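Local coordinates for protein aminopeptidase N (Francisella tularensis subsp. tularensis, PDB 5DLL) that removes N-terminal amino acids from peptides as a zinc-dependent M1-family aminopeptidase and probably takes part in the breakdown of intracellular peptides, at residues 247-250 / 251-255; 335-338 / 339-342; 379-382 / 383-386; 749-752 / 753-756; 756-759 / 760-764. All coordinates share one frame; numbering follows the deposited sequence.

Interaction 1 (247-250 / 251-255)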
loop_
_atom_site.group_PDB
_atom_site.type_symbol
_atom_site.label_atom_id
_atom_site.label_comp_id
_atom_site.label_asym_id
_atom_site.label_seq_id
_atom_site.Cartn_x
_atom_site.Cartn_y
_atom_site.Cartn_z
ATOM N N LYS A 247 14.441 -8.036 13.395
ATOM C CA LYS A 247 15.880 -7.772 13.301
ATOM C C LYS A 247 16.185 -6.437 12.629
ATOM O O LYS A 247 17.081 -5.715 13.061
ATOM C CB LYS A 247 16.563 -8.903 12.530
ATOM C CG LYS A 247 18.061 -8.733 12.324
ATOM C CD LYS A 247 18.649 -9.949 11.623
ATOM C CE LYS A 247 20.008 -9.645 11.009
ATOM N NZ LYS A 247 21.007 -9.213 12.025
ATOM N N TRP A 248 15.444 -6.117 11.571
ATOM C CA TRP A 248 15.674 -4.891 10.816
ATOM C C TRP A 248 15.339 -3.662 11.643
ATOM O O TRP A 248 15.978 -2.616 11.512
ATOM C CB TRP A 248 14.843 -4.887 9.537
ATOM C CG TRP A 248 14.982 -3.626 8.752
ATOM C CD1 TRP A 248 15.963 -3.321 7.858
ATOM C CD2 TRP A 248 14.108 -2.494 8.791
ATOM N NE1 TRP A 248 15.754 -2.069 7.333
ATOM C CE2 TRP A 248 14.618 -1.540 7.888
ATOM C CE3 TRP A 248 12.935 -2.197 9.495
ATOM C CZ2 TRP A 248 13.996 -0.306 7.670
ATOM C CZ3 TRP A 248 12.322 -0.966 9.279
ATOM C CH2 TRP A 248 12.854 -0.039 8.374
ATOM N N ASP A 249 14.329 -3.796 12.492
ATOM C CA ASP A 249 13.897 -2.704 13.341
ATOM C C ASP A 249 14.958 -2.456 14.403
ATOM O O ASP A 249 15.293 -1.297 14.684
ATOM C CB ASP A 249 12.545 -3.028 13.987
ATOM C CG ASP A 249 11.598 -1.834 14.015
ATOM O OD1 ASP A 249 12.024 -0.698 13.712
ATOM O OD2 ASP A 249 10.404 -2.034 14.338
ATOM N N GLU A 250 15.490 -3.540 14.976
ATOM C CA GLU A 250 16.614 -3.445 15.917
ATOM C C GLU A 250 17.840 -2.827 15.252
ATOM O O GLU A 250 18.387 -1.838 15.741
ATOM C CB GLU A 250 16.987 -4.820 16.479
ATOM C CG GLU A 250 16.005 -5.363 17.502
ATOM C CD GLU A 250 16.395 -6.730 18.035
ATOM O OE1 GLU A 250 17.145 -7.457 17.358
ATOM O OE2 GLU A 250 15.944 -7.090 19.138
ATOM N N ASP A 251 18.259 -3.405 14.130
ATOM C CA ASP A 251 19.479 -2.969 13.452
ATOM C C ASP A 251 19.401 -1.508 13.013
ATOM O O ASP A 251 20.242 -0.707 13.392
ATOM C CB ASP A 251 19.792 -3.867 12.243
ATOM C CG ASP A 251 20.314 -5.253 12.645
ATOM O OD1 ASP A 251 20.687 -5.463 13.823
ATOM O OD2 ASP A 251 20.357 -6.142 11.766
ATOM N N ARG A 252 18.382 -1.155 12.238
ATOM C CA ARG A 252 18.317 0.181 11.657
ATOM C C ARG A 252 17.695 1.251 12.562
ATOM O O ARG A 252 18.156 2.393 12.570
ATOM C CB ARG A 252 17.578 0.154 10.322
ATOM C CG ARG A 252 17.545 1.520 9.671
ATOM C CD ARG A 252 17.390 1.480 8.165
ATOM N NE ARG A 252 17.195 2.840 7.671
ATOM C CZ ARG A 252 16.762 3.164 6.458
ATOM N NH1 ARG A 252 16.474 2.221 5.564
ATOM N NH2 ARG A 252 16.618 4.446 6.139
ATOM N N PHE A 253 16.649 0.898 13.306
ATOM C CA PHE A 253 15.900 1.891 14.089
ATOM C C PHE A 253 16.180 1.876 15.596
ATOM O O PHE A 253 15.830 2.827 16.300
ATOM C CB PHE A 253 14.396 1.752 13.815
ATOM C CG PHE A 253 13.923 2.554 12.634
ATOM C CD1 PHE A 253 14.000 2.038 11.347
ATOM C CD2 PHE A 253 13.414 3.834 12.808
ATOM C CE1 PHE A 253 13.573 2.784 10.257
ATOM C CE2 PHE A 253 12.986 4.584 11.722
ATOM C CZ PHE A 253 13.067 4.060 10.444
ATOM N N GLY A 254 16.820 0.818 16.084
ATOM C CA GLY A 254 17.081 0.673 17.511
ATOM C C GLY A 254 15.811 0.378 18.290
ATOM O O GLY A 254 15.687 0.758 19.457
ATOM N N LEU A 255 14.868 -0.307 17.643
ATOM C CA LEU A 255 13.571 -0.611 18.239
ATOM C C LEU A 255 13.433 -2.100 18.521
ATOM O O LEU A 255 13.344 -2.925 17.603
ATOM C CB LEU A 255 12.436 -0.135 17.329
ATOM C CG LEU A 255 12.410 1.382 17.116
ATOM C CD1 LEU A 255 11.392 1.769 16.052
ATOM C CD2 LEU A 255 12.146 2.118 18.423
#

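Interaction 2 (335-338 / 339-342)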
loop_
_atom_site.group_PDB
_atom_site.type_symbol
_atom_site.label_atom_id
_atom_site.label_comp_id
_atom_site.label_asym_id
_atom_site.label_seq_id
_atom_site.Cartn_x
_atom_site.Cartn_y
_atom_site.Cartn_z
ATOM N N THR A 335 4.788 4.666 9.255
ATOM C CA THR A 335 4.892 3.207 9.174
ATOM C C THR A 335 4.998 2.712 7.727
ATOM O O THR A 335 5.557 1.644 7.478
ATOM C CB THR A 335 3.675 2.524 9.841
ATOM O OG1 THR A 335 3.400 3.137 11.108
ATOM C CG2 THR A 335 3.936 1.042 10.049
ATOM N N VAL A 336 4.441 3.473 6.786
ATOM C CA VAL A 336 4.556 3.175 5.355
ATOM C C VAL A 336 5.979 3.472 4.899
ATOM O O VAL A 336 6.600 2.668 4.193
ATOM C CB VAL A 336 3.549 3.993 4.507
ATOM C CG1 VAL A 336 3.904 3.949 3.026
ATOM C CG2 VAL A 336 2.125 3.479 4.707
ATOM N N PHE A 337 6.493 4.630 5.301
ATOM C CA PHE A 337 7.878 4.988 5.022
ATOM C C PHE A 337 8.812 3.895 5.527
ATOM O O PHE A 337 9.750 3.496 4.841
ATOM C CB PHE A 337 8.230 6.326 5.675
ATOM C CG PHE A 337 9.698 6.637 5.657
ATOM C CD1 PHE A 337 10.293 7.146 4.518
ATOM C CD2 PHE A 337 10.482 6.416 6.781
ATOM C CE1 PHE A 337 11.645 7.426 4.495
ATOM C CE2 PHE A 337 11.836 6.701 6.770
ATOM C CZ PHE A 337 12.419 7.207 5.625
ATOM N N ARG A 338 8.536 3.398 6.724
ATOM C CA ARG A 338 9.343 2.338 7.303
ATOM C C ARG A 338 9.242 1.029 6.520
ATOM O O ARG A 338 10.261 0.407 6.242
ATOM C CB ARG A 338 8.959 2.121 8.759
ATOM C CG ARG A 338 9.269 3.318 9.640
ATOM C CD ARG A 338 8.732 3.092 11.037
ATOM N NE ARG A 338 9.502 2.048 11.707
ATOM C CZ ARG A 338 9.122 1.411 12.808
ATOM N NH1 ARG A 338 7.963 1.683 13.386
ATOM N NH2 ARG A 338 9.906 0.489 13.328
ATOM N N ASP A 339 8.029 0.623 6.152
ATOM C CA ASP A 339 7.844 -0.618 5.383
ATOM C C ASP A 339 8.521 -0.555 4.009
ATOM O O ASP A 339 9.032 -1.564 3.525
ATOM C CB ASP A 339 6.349 -1.017 5.266
ATOM C CG ASP A 339 5.701 -0.609 3.927
ATOM O OD1 ASP A 339 4.693 0.128 3.959
ATOM O OD2 ASP A 339 6.166 -1.047 2.848
ATOM N N GLN A 340 8.526 0.617 3.379
ATOM C CA GLN A 340 9.153 0.746 2.062
ATOM C C GLN A 340 10.678 0.847 2.170
ATOM O O GLN A 340 11.393 0.484 1.237
ATOM C CB GLN A 340 8.532 1.889 1.244
ATOM C CG GLN A 340 8.662 3.286 1.815
ATOM C CD GLN A 340 7.748 4.289 1.118
ATOM O OE1 GLN A 340 6.691 3.925 0.593
ATOM N NE2 GLN A 340 8.143 5.565 1.123
ATOM N N GLU A 341 11.169 1.307 3.319
ATOM C CA GLU A 341 12.605 1.254 3.642
ATOM C C GLU A 341 13.074 -0.154 3.991
ATOM O O GLU A 341 14.201 -0.536 3.681
ATOM C CB GLU A 341 12.924 2.175 4.822
ATOM C CG GLU A 341 12.913 3.652 4.475
ATOM C CD GLU A 341 14.016 4.025 3.511
ATOM O OE1 GLU A 341 15.158 3.545 3.679
ATOM O OE2 GLU A 341 13.739 4.799 2.575
ATOM N N PHE A 342 12.212 -0.899 4.670
ATOM C CA PHE A 342 12.480 -2.286 5.046
ATOM C C PHE A 342 12.621 -3.132 3.798
ATOM O O PHE A 342 13.602 -3.856 3.626
ATOM C CB PHE A 342 11.329 -2.787 5.923
ATOM C CG PHE A 342 11.306 -4.276 6.146
ATOM C CD1 PHE A 342 12.391 -4.931 6.701
ATOM C CD2 PHE A 342 10.153 -5.012 5.861
ATOM C CE1 PHE A 342 12.351 -6.298 6.933
ATOM C CE2 PHE A 342 10.105 -6.376 6.092
ATOM C CZ PHE A 342 11.207 -7.022 6.629
#

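Interaction 3 (379-382 / 383-386)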
loop_
_atom_site.group_PDB
_atom_site.type_symbol
_atom_site.label_atom_id
_atom_site.label_comp_id
_atom_site.label_asym_id
_atom_site.label_seq_id
_atom_site.Cartn_x
_atom_site.Cartn_y
_atom_site.Cartn_z
ATOM N N GLU A 379 -8.726 19.398 7.061
ATOM C CA GLU A 379 -9.341 20.214 8.118
ATOM C C GLU A 379 -10.789 19.781 8.407
ATOM O O GLU A 379 -11.445 20.350 9.286
ATOM C CB GLU A 379 -9.288 21.709 7.748
ATOM C CG GLU A 379 -7.972 22.402 8.096
ATOM C CD GLU A 379 -7.848 22.749 9.577
ATOM O OE1 GLU A 379 -8.705 23.491 10.101
ATOM O OE2 GLU A 379 -6.881 22.289 10.222
ATOM N N SER A 380 -11.276 18.780 7.668
ATOM C CA SER A 380 -12.634 18.275 7.838
ATOM C C SER A 380 -12.791 16.880 7.251
ATOM O O SER A 380 -12.016 16.478 6.382
ATOM C CB SER A 380 -13.633 19.200 7.146
ATOM O OG SER A 380 -13.452 19.170 5.739
ATOM N N TYR A 381 -13.807 16.158 7.726
ATOM C CA TYR A 381 -14.226 14.893 7.112
ATOM C C TYR A 381 -15.688 14.548 7.431
ATOM O O TYR A 381 -16.291 15.111 8.349
ATOM C CB TYR A 381 -13.287 13.740 7.513
ATOM C CG TYR A 381 -13.591 13.060 8.840
ATOM C CD1 TYR A 381 -13.204 13.632 10.047
ATOM C CD2 TYR A 381 -14.236 11.827 8.880
ATOM C CE1 TYR A 381 -13.466 13.006 11.258
ATOM C CE2 TYR A 381 -14.505 11.193 10.082
ATOM C CZ TYR A 381 -14.115 11.783 11.270
ATOM O OH TYR A 381 -14.381 11.159 12.469
ATOM N N ILE A 382 -16.235 13.616 6.650
ATOM C CA ILE A 382 -17.614 13.145 6.787
ATOM C C ILE A 382 -17.615 11.715 7.341
ATOM O O ILE A 382 -18.193 11.450 8.395
ATOM C CB ILE A 382 -18.356 13.168 5.429
ATOM C CG1 ILE A 382 -18.336 14.579 4.820
ATOM C CG2 ILE A 382 -19.789 12.671 5.591
ATOM C CD1 ILE A 382 -18.672 14.617 3.343
ATOM N N GLU A 383 -16.956 10.809 6.619
ATOM C CA GLU A 383 -16.797 9.412 7.038
ATOM C C GLU A 383 -15.313 9.042 7.031
ATOM O O GLU A 383 -14.512 9.693 6.357
ATOM C CB GLU A 383 -17.586 8.472 6.115
ATOM C CG GLU A 383 -17.284 8.649 4.630
ATOM C CD GLU A 383 -17.987 7.637 3.745
ATOM O OE1 GLU A 383 -17.762 7.672 2.516
ATOM O OE2 GLU A 383 -18.764 6.809 4.265
ATOM N N MET A 384 -14.957 7.996 7.775
ATOM C CA MET A 384 -13.558 7.552 7.901
ATOM C C MET A 384 -12.873 7.218 6.572
ATOM O O MET A 384 -11.653 7.340 6.464
ATOM C CB MET A 384 -13.458 6.340 8.837
ATOM C CG MET A 384 -13.498 6.688 10.318
ATOM S SD MET A 384 -12.146 7.763 10.841
ATOM C CE MET A 384 -10.713 6.805 10.355
ATOM N N ASN A 385 -13.650 6.799 5.575
ATOM C CA ASN A 385 -13.119 6.467 4.245
ATOM C C ASN A 385 -12.525 7.660 3.490
ATOM O O ASN A 385 -11.799 7.469 2.516
ATOM C CB ASN A 385 -14.204 5.808 3.384
ATOM C CG ASN A 385 -14.620 4.447 3.913
ATOM O OD1 ASN A 385 -13.793 3.547 4.059
ATOM N ND2 ASN A 385 -15.908 4.291 4.198
ATOM N N ASN A 386 -12.844 8.880 3.931
ATOM C CA ASN A 386 -12.226 10.097 3.392
ATOM C C ASN A 386 -10.713 10.136 3.635
ATOM O O ASN A 386 -9.968 10.725 2.852
ATOM C CB ASN A 386 -12.863 11.353 4.009
ATOM C CG ASN A 386 -14.335 11.517 3.651
ATOM O OD1 ASN A 386 -15.001 10.562 3.250
ATOM N ND2 ASN A 386 -14.848 12.734 3.802
#

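Interaction 4 (749-752 / 753-756)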
loop_
_atom_site.group_PDB
_atom_site.type_symbol
_atom_site.label_atom_id
_atom_site.label_comp_id
_atom_site.label_asym_id
_atom_site.label_seq_id
_atom_site.Cartn_x
_atom_site.Cartn_y
_atom_site.Cartn_z
ATOM N N LEU A 749 -6.038 -14.189 -15.689
ATOM C CA LEU A 749 -5.423 -12.880 -15.906
ATOM C C LEU A 749 -4.504 -12.893 -17.114
ATOM O O LEU A 749 -4.532 -11.971 -17.914
ATOM C CB LEU A 749 -4.642 -12.440 -14.665
ATOM C CG LEU A 749 -3.884 -11.106 -14.724
ATOM C CD1 LEU A 749 -4.773 -9.968 -15.199
ATOM C CD2 LEU A 749 -3.300 -10.778 -13.358
ATOM N N SER A 750 -3.697 -13.945 -17.241
ATOM C CA SER A 750 -2.758 -14.071 -18.359
ATOM C C SER A 750 -3.484 -14.111 -19.694
ATOM O O SER A 750 -3.076 -13.442 -20.647
ATOM C CB SER A 750 -1.898 -15.329 -18.210
ATOM O OG SER A 750 -1.014 -15.213 -17.113
ATOM N N GLN A 751 -4.556 -14.896 -19.757
ATOM C CA GLN A 751 -5.386 -14.970 -20.960
ATOM C C GLN A 751 -6.053 -13.625 -21.253
ATOM O O GLN A 751 -6.052 -13.161 -22.396
ATOM C CB GLN A 751 -6.437 -16.069 -20.820
ATOM C CG GLN A 751 -5.881 -17.471 -20.995
ATOM C CD GLN A 751 -6.852 -18.541 -20.535
ATOM O OE1 GLN A 751 -7.394 -19.294 -21.345
ATOM N NE2 GLN A 751 -7.089 -18.601 -19.227
ATOM N N ALA A 752 -6.598 -12.998 -20.211
ATOM C CA ALA A 752 -7.209 -11.670 -20.322
ATOM C C ALA A 752 -6.259 -10.629 -20.909
ATOM O O ALA A 752 -6.696 -9.698 -21.588
ATOM C CB ALA A 752 -7.707 -11.205 -18.960
ATOM N N GLN A 753 -4.965 -10.796 -20.643
ATOM C CA GLN A 753 -3.938 -9.849 -21.074
ATOM C C GLN A 753 -3.335 -10.158 -22.452
ATOM O O GLN A 753 -2.421 -9.457 -22.886
ATOM C CB GLN A 753 -2.817 -9.806 -20.029
ATOM C CG GLN A 753 -3.274 -9.410 -18.628
ATOM C CD GLN A 753 -3.100 -7.935 -18.325
ATOM O OE1 GLN A 753 -2.032 -7.362 -18.547
ATOM N NE2 GLN A 753 -4.146 -7.316 -17.789
ATOM N N ILE A 754 -3.833 -11.188 -23.139
ATOM C CA ILE A 754 -3.329 -11.546 -24.473
ATOM C C ILE A 754 -3.414 -10.355 -25.422
ATOM O O ILE A 754 -4.464 -9.722 -25.532
ATOM C CB ILE A 754 -4.121 -12.719 -25.095
ATOM C CG1 ILE A 754 -3.788 -14.032 -24.380
ATOM C CG2 ILE A 754 -3.813 -12.865 -26.583
ATOM C CD1 ILE A 754 -4.805 -15.132 -24.612
ATOM N N SER A 755 -2.306 -10.060 -26.100
ATOM C CA SER A 755 -2.265 -9.011 -27.117
ATOM C C SER A 755 -2.565 -9.619 -28.476
ATOM O O SER A 755 -1.656 -9.911 -29.253
ATOM C CB SER A 755 -0.892 -8.333 -27.138
ATOM O OG SER A 755 -0.681 -7.585 -25.956
ATOM N N HIS A 756 -3.848 -9.827 -28.750
ATOM C CA HIS A 756 -4.285 -10.419 -30.010
ATOM C C HIS A 756 -5.776 -10.183 -30.219
ATOM O O HIS A 756 -6.537 -10.094 -29.257
ATOM C CB HIS A 756 -3.981 -11.924 -30.033
ATOM C CG HIS A 756 -4.187 -12.559 -31.375
ATOM N ND1 HIS A 756 -5.115 -13.556 -31.593
ATOM C CD2 HIS A 756 -3.595 -12.329 -32.571
ATOM C CE1 HIS A 756 -5.080 -13.916 -32.863
ATOM N NE2 HIS A 756 -4.167 -13.186 -33.478
#

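Interaction 5 (756-759 / 760-764)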
loop_
_atom_site.group_PDB
_atom_site.type_symbol
_atom_site.label_atom_id
_atom_site.label_comp_id
_atom_site.label_asym_id
_atom_site.label_seq_id
_atom_site.Cartn_x
_atom_site.Cartn_y
_atom_site.Cartn_z
ATOM N N HIS A 756 -3.848 -9.827 -28.750
ATOM C CA HIS A 756 -4.285 -10.419 -30.010
ATOM C C HIS A 756 -5.776 -10.183 -30.219
ATOM O O HIS A 756 -6.537 -10.094 -29.257
ATOM C CB HIS A 756 -3.981 -11.924 -30.033
ATOM C CG HIS A 756 -4.187 -12.559 -31.375
ATOM N ND1 HIS A 756 -5.115 -13.556 -31.593
ATOM C CD2 HIS A 756 -3.595 -12.329 -32.571
ATOM C CE1 HIS A 756 -5.080 -13.916 -32.863
ATOM N NE2 HIS A 756 -4.167 -13.186 -33.478
ATOM N N GLU A 757 -6.180 -10.097 -31.487
ATOM C CA GLU A 757 -7.576 -9.852 -31.871
ATOM C C GLU A 757 -8.563 -10.661 -31.028
ATOM O O GLU A 757 -9.551 -10.124 -30.527
ATOM C CB GLU A 757 -7.793 -10.197 -33.352
ATOM C CG GLU A 757 -7.016 -9.336 -34.338
ATOM C CD GLU A 757 -7.222 -9.771 -35.778
ATOM O OE1 GLU A 757 -8.346 -9.599 -36.296
ATOM O OE2 GLU A 757 -6.260 -10.277 -36.396
ATOM N N SER A 758 -8.268 -11.948 -30.855
ATOM C CA SER A 758 -9.196 -12.891 -30.230
ATOM C C SER A 758 -9.221 -12.857 -28.699
ATOM O O SER A 758 -9.772 -13.766 -28.080
ATOM C CB SER A 758 -8.865 -14.316 -30.690
ATOM O OG SER A 758 -7.611 -14.735 -30.177
ATOM N N ALA A 759 -8.638 -11.823 -28.092
ATOM C CA ALA A 759 -8.597 -11.694 -26.631
ATOM C C ALA A 759 -9.997 -11.656 -26.023
ATOM O O ALA A 759 -10.279 -12.347 -25.042
ATOM C CB ALA A 759 -7.819 -10.446 -26.236
ATOM N N LEU A 760 -10.874 -10.855 -26.621
ATOM C CA LEU A 760 -12.243 -10.709 -26.135
ATOM C C LEU A 760 -13.033 -12.008 -26.261
ATOM O O LEU A 760 -13.735 -12.399 -25.329
ATOM C CB LEU A 760 -12.950 -9.586 -26.892
ATOM C CG LEU A 760 -14.365 -9.219 -26.440
ATOM C CD1 LEU A 760 -14.448 -9.041 -24.930
ATOM C CD2 LEU A 760 -14.815 -7.959 -27.164
ATOM N N ASP A 761 -12.911 -12.672 -27.408
ATOM C CA ASP A 761 -13.558 -13.969 -27.630
ATOM C C ASP A 761 -13.175 -14.978 -26.554
ATOM O O ASP A 761 -14.023 -15.713 -26.050
ATOM C CB ASP A 761 -13.166 -14.538 -28.995
ATOM C CG ASP A 761 -13.703 -13.717 -30.145
ATOM O OD1 ASP A 761 -14.933 -13.500 -30.195
ATOM O OD2 ASP A 761 -12.891 -13.296 -30.998
ATOM N N ILE A 762 -11.890 -15.005 -26.213
ATOM C CA ILE A 762 -11.365 -15.948 -25.232
ATOM C C ILE A 762 -11.943 -15.652 -23.853
ATOM O O ILE A 762 -12.360 -16.568 -23.145
ATOM C CB ILE A 762 -9.818 -15.918 -25.183
ATOM C CG1 ILE A 762 -9.236 -16.441 -26.501
ATOM C CG2 ILE A 762 -9.286 -16.766 -24.031
ATOM C CD1 ILE A 762 -7.830 -15.956 -26.778
ATOM N N VAL A 763 -11.973 -14.373 -23.491
ATOM C CA VAL A 763 -12.522 -13.934 -22.202
ATOM C C VAL A 763 -14.012 -14.287 -22.071
ATOM O O VAL A 763 -14.479 -14.633 -20.978
ATOM C CB VAL A 763 -12.310 -12.416 -21.994
ATOM C CG1 VAL A 763 -13.048 -11.918 -20.758
ATOM C CG2 VAL A 763 -10.825 -12.099 -21.876
ATOM N N LYS A 764 -14.744 -14.206 -23.185
ATOM C CA LYS A 764 -16.162 -14.580 -23.217
ATOM C C LYS A 764 -16.366 -16.084 -23.062
ATOM O O LYS A 764 -17.345 -16.518 -22.463
ATOM C CB LYS A 764 -16.821 -14.104 -24.515
ATOM C CG LYS A 764 -17.059 -12.606 -24.559
ATOM C CD LYS A 764 -17.483 -12.150 -25.943
ATOM C CE LYS A 764 -18.008 -10.725 -25.905
ATOM N NZ LYS A 764 -18.464 -10.259 -27.242
#

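Interaction 1 (247-250 / 251-255)
W248 lies alongside R252, one face of its indole under CB of the arginine, where the last turns of helix 236-253, the helix of a beta-alpha-beta unit in the peptidase domain, run out at G254. The indole also meets F253 obliquely: CH2 of W248 is 3.5 Å from CE1 of F253, with the ring planes at 54°, so two large rings pack on the buried side. The polar ends serve other partners. NE1 of W248 bonds D345, and the extended chain of R252 carries its guanidinium to E341, D345 and E409. D249 holds R338 by a salt bridge through OD1, the oxygen that also lies 3.4 Å from CB of F253. On the exposed side, long flexible K247 bends at its end to bring NZ within 3.1 Å of OD2 of D251, a salt bridge one turn apart that uses the syn lone pair of the carboxylate. G254, free of a side chain, adopts the positive phi that turns the chain out of the helix. The main chain closes on O of D249, gripped from opposite faces of its carbonyl plane: N of F253 at 2.9 Å and N of L255 at 3.1 Å.

Interaction 2 (335-338 / 339-342)
With CG of F337 anti to the backbone N (chi1 169°), its ring projects along the helix toward E341, whose own chain leaves beside its backbone N and then folds at chi2 (-66°). Together these torsions bring CG of E341 over one face of the F337 ring, 3.9 Å from the ring centroid and 17° off its normal. This is a CH-pi contact, displaced toward the rim, in which the aliphatic part of the glutamate covers the phenyl while its carboxylate goes on to ion pairs with R401 and R349. A glutamate suits the place because it has both a methylene to lay on the ring and a charge for the surrounding arginines. V336 lies beside D339, its CG1 4.0 Å from OD1 of D339, and supplies a small branched apolar wall next to the acid.

All of this runs along helix 328-346 of the zinc peptidase domain, which carries the zinc ligand E332 one turn before T335. Its backbone is held by regular i to i+4 bonds, such as N of Q340 to O of V336 at 2.9 Å, nearly in line with the carbonyl. D339 acts in the second shell: its OD1 is hydrogen-bonded to ND1 of H309, a zinc ligand, which fixes the rotation of that imidazole and would probably make it a stronger donor to the metal. T335, close to H313, bonds K331 and T316 through its hydroxyl. R338 leaves the helix on a different side from D339 and is bent at chi3; besides D249, its guanidinium reaches T316 and lies against the F253 ring in a cation-pi contact.

Interaction 3 (379-382 / 383-386)
Y381 turns the edge of its ring to the backbone just ahead: CD2 of Y381 lies 3.3 Å from O of E383, which sits near the ring plane, and CE2 is 4.0 Å from N of M384. The thioether of M384 approaches the same ring obliquely, SD 5.0 Å from the Y381 centroid and 43° off the ring normal, a Met-aromatic contact. A flexible methionine with a polarisable sulfur suits such a place beside the phenol. Y381 owes its position to a first torsion that sets CG between its backbone N and carbonyl carbon (chi1 84°), swinging the ring toward the turn. The turn itself is a 3-10 segment, 384-386, closed by N of N386 on O of E383 at 3.1 Å; the carbonyl facing the ring edge is thereby also the acceptor of the turn. The N386 side chain points back toward I382 and lies beside its backbone. Further out, K16 lies against the Y381 ring as a cation-pi partner, and F326 meets the same ring edge-to-face. Strand 380-381 pairs antiparallel with strand 16-17 in a two-stranded sheet, and the 3-10 turn leads from it to helix 390-423.

Interaction 4 (749-752 / 753-756)
L749 and Q753 lie side by side and point the same way, one helical turn apart. The leucine, with its CG anti to the backbone N (chi1 178°), turns CD1 toward the glutamine, 3.8 Å from CG of Q753. Q753 answers by folding sharply at chi2 (-96°), which lays its CG methylene against the leucine methyl and leaves the amide to make a weak hydrogen bond to O of G786. A long side chain that is apolar near the backbone and polar at its end suits this border between packed interior and surface.

I754 is turned differently. Its ethyl branch runs back over the last turn of the helix, CD1 3.7 Å from CA of Q751, so a beta-branched apolar residue covers that backbone. Q751 directs its amide elsewhere, with NE2 bonded to O of W747, and S750 bonds its OG back to K746.

The regular bonding weakens as the chain leaves the helix: N of Q753 makes weak bonds to O of L749 and O of S750. N of I754 then reaches O of Q751 at 3.1 Å in a straight bond (164°), although it stands above the carbonyl plane. ND2 of N790 takes up O of A752 and O of I754. Here helix 741-752 of the C-terminal ARM-repeat-like domain ends, with Q751 and I754 packing on I762 of helix 759-767 and Q751 also touching I730 of helix 723-736.

Interaction 5 (756-759 / 760-764)
S758 touches I762 through its hydroxyl, OG lying 3.6 Å from CD1 of I762. Two residues earlier, H756 opens a type I beta turn closed by N of A759 on O of H756 at 3.0 Å, and its ring edge reaches ahead: ND1 of H756 and OG of S758 are hydrogen-bonded at 3.1 Å, with OG in the imidazole plane. E757 takes a corner of the turn and sends its carboxylate away from the helix, as suits an exposed charge. S758 holds the N-cap position, yet its OG, set between the backbone N and carbonyl carbon (chi1 68°), is used by the histidine and makes no capping bond. Its carbonyl instead starts the helical bonding, accepting N of I762 at 3.1 Å, while the I762 ethyl branch folds over it. A759, small enough to sit buried at the first turn, passes its O to N of V763 at 3.1 Å, with CG2 of V763 beside that oxygen. L760 and V763 turn to F787 of helix 777-788 and to F804 of helix 800-815. A beta turn that runs directly into the N-terminus of helix 759-767 is a compact helix-to-helix connection within the C-terminal ARM-repeat-like, all-helical domain.

How the interactions relate
Interaction 2 is wholly buried beside the zinc site, whereas interaction 3 lies at the surface, and interactions 1, 4 and 5 are partly buried. Interactions 1 and 2 join neighbouring helices of the peptidase domain through salt bridges between their acidic and basic side chains, so charge is paired inside the protein. Interactions 4 and 5 share H756 and form the two ends of one connection between helices 741-752 and 759-767; they meet through apolar packing of I754 on I762, without ion pairs, and lie far from the zinc site. Interaction 3 differs again, with an aromatic ring and a methionine at a strand-to-turn junction and no contact with the other four.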